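Local coordinates for conjugal transfer protein (Escherichia coli, PDB 5I97) that probably acts as a VirB8-type inner-membrane component of a type IV secretion system for conjugal transfer, this chain being probably its periplasmic domain, at residues Thr109-Val114 with Asp121-Trp126. Numbering follows the deposited sequence.
Sequences TTVRRV and DQPQRW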
# COMPACT_ATOMS: atom_id res chain seq x y z
N THR A 109 12.31 -0.23 9.64
CA THR A 109 11.30 0.71 10.05
C THR A 109 9.93 0.09 9.93
O THR A 109 9.61 -0.54 8.92
CB THR A 109 11.36 1.99 9.23
OG1 THR A 109 12.58 2.68 9.53
CG2 THR A 109 10.19 2.91 9.56
N THR A 110 9.12 0.24 10.97
CA THR A 110 7.74 -0.20 10.93
C THR A 110 6.79 0.99 10.89
O THR A 110 7.02 2.00 11.55
CB THR A 110 7.39 -1.10 12.13
OG1 THR A 110 7.75 -0.45 13.35
CG2 THR A 110 8.15 -2.41 12.04
N VAL A 111 5.75 0.87 10.08
CA VAL A 111 4.68 1.86 10.04
C VAL A 111 3.37 1.17 10.39
O VAL A 111 2.87 0.34 9.63
CB VAL A 111 4.56 2.53 8.66
CG1 VAL A 111 3.35 3.46 8.63
CG2 VAL A 111 5.82 3.30 8.33
N ARG A 112 2.85 1.46 11.57
CA ARG A 112 1.60 0.84 12.01
C ARG A 112 0.40 1.69 11.60
O ARG A 112 0.44 2.92 11.68
CB ARG A 112 1.61 0.63 13.52
CG ARG A 112 0.33 0.11 14.10
CD ARG A 112 0.54 -0.18 15.56
NE ARG A 112 -0.67 -0.66 16.19
CZ ARG A 112 -1.49 0.10 16.91
NH1 ARG A 112 -1.21 1.39 17.08
NH2 ARG A 112 -2.57 -0.42 17.46
N ARG A 113 -0.69 1.03 11.24
CA ARG A 113 -1.88 1.77 10.89
C ARG A 113 -3.12 1.16 11.53
O ARG A 113 -3.46 0.00 11.28
CB ARG A 113 -2.03 1.79 9.36
CG ARG A 113 -3.39 2.22 8.86
CD ARG A 113 -3.64 3.68 9.19
NE ARG A 113 -4.94 4.13 8.72
CZ ARG A 113 -5.14 4.75 7.56
NH1 ARG A 113 -4.12 4.93 6.73
NH2 ARG A 113 -6.35 5.14 7.21
N VAL A 114 -3.79 1.95 12.35
CA VAL A 114 -5.04 1.54 12.97
C VAL A 114 -6.15 1.91 12.00
O VAL A 114 -6.23 3.05 11.57
CB VAL A 114 -5.24 2.22 14.31
CG1 VAL A 114 -6.39 1.59 15.06
CG2 VAL A 114 -3.96 2.14 15.13
N ASP A 121 0.26 5.60 11.83
CA ASP A 121 1.02 6.05 13.00
C ASP A 121 2.41 6.54 12.54
O ASP A 121 2.78 6.37 11.38
CB ASP A 121 1.22 4.93 14.03
CG ASP A 121 -0.09 4.37 14.57
OD1 ASP A 121 -1.18 4.88 14.24
OD2 ASP A 121 -0.00 3.38 15.33
N GLN A 122 3.18 7.09 13.48
CA GLN A 122 4.53 7.54 13.22
C GLN A 122 5.50 6.36 13.15
O GLN A 122 5.36 5.40 13.92
CB GLN A 122 4.99 8.51 14.31
CG GLN A 122 4.20 9.81 14.37
CD GLN A 122 4.40 10.65 13.12
OE1 GLN A 122 3.60 10.59 12.18
NE2 GLN A 122 5.48 11.41 13.10
N PRO A 123 6.47 6.43 12.23
CA PRO A 123 7.45 5.36 12.03
C PRO A 123 8.26 5.06 13.29
O PRO A 123 8.55 5.96 14.08
CB PRO A 123 8.35 5.91 10.93
CG PRO A 123 7.47 6.84 10.16
CD PRO A 123 6.56 7.45 11.17
N GLN A 124 8.61 3.79 13.47
CA GLN A 124 9.49 3.36 14.55
C GLN A 124 10.70 2.64 13.95
O GLN A 124 10.54 1.83 13.04
CB GLN A 124 8.75 2.45 15.53
CG GLN A 124 7.70 3.16 16.37
CD GLN A 124 6.81 2.17 17.08
OE1 GLN A 124 6.17 1.33 16.45
NE2 GLN A 124 6.81 2.24 18.40
N ARG A 125 11.90 2.93 14.43
CA ARG A 125 13.10 2.34 13.84
C ARG A 125 13.70 1.31 14.78
O ARG A 125 13.76 1.52 16.00
CB ARG A 125 14.13 3.41 13.49
CG ARG A 125 13.63 4.37 12.41
CD ARG A 125 14.65 5.42 11.93
NE ARG A 125 15.49 4.88 10.85
CZ ARG A 125 15.87 5.56 9.77
NH1 ARG A 125 15.51 6.82 9.62
NH2 ARG A 125 16.62 4.97 8.85
N TRP A 126 14.14 0.18 14.23
CA TRP A 126 14.63 -0.91 15.06
C TRP A 126 15.94 -1.52 14.56
O TRP A 126 16.31 -1.38 13.40
CB TRP A 126 13.59 -2.03 15.13
CG TRP A 126 12.20 -1.57 15.37
CD1 TRP A 126 11.28 -1.21 14.44
CD2 TRP A 126 11.54 -1.46 16.64
NE1 TRP A 126 10.11 -0.86 15.03
CE2 TRP A 126 10.24 -1.01 16.39
CE3 TRP A 126 11.93 -1.70 17.96
CZ2 TRP A 126 9.31 -0.79 17.41
CZ3 TRP A 126 11.01 -1.48 18.97
CH2 TRP A 126 9.72 -1.03 18.69
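W126 brings the NE1 edge of its indole up to the end of T110, the two side chains meeting at about a right angle in the beta hairpin of strands 103-114 and 124-134. These are the middle pair of the four-stranded antiparallel sheet of this VirB8 domain, a member of the NTF2 clan. W126 NE1 gives a nearly straight hydrogen bond, 2.9 Å, to T110 OG1, which lies in the ring plane. T110 holds OG1 between its backbone N and carbonyl carbon (chi1 53°), leaving CG2 also close to W126 NE1, at 3.9 Å. F108 stacks on the indole, and V158 and P160 of strand 151-160 touch it. T110 and Q124 form the hydrogen-bonded pair: T110 N to Q124 O is 3.0 Å and Q124 N to T110 O is 3.1 Å. In the neighbouring non-hydrogen-bonded pair, T109 OG1 packs against R125 CG, 3.5 Å away, and hydrogen-bonds to N93 of strand 86-98. The T109 and P123 side chains lie side by side, touching through CG2 and CB. Two residues before P123, D121 N gives a hydrogen bond to R112 O at 2.7 Å. The D121 carboxylate turns to the R112 side chain, whose extended chain, CG anti to the backbone N (chi1 175°), passes along OD2 before the guanidinium pairs with it. E86 binds NE of the same guanidinium, so R112 links two acids, while V114 CG2 lies over one guanidinium face, offset toward the rim. In the bent salt bridge R112 NH1 meets D121 OD2 at 2.9 Å, OD2 tilted 25° from the guanidinium plane.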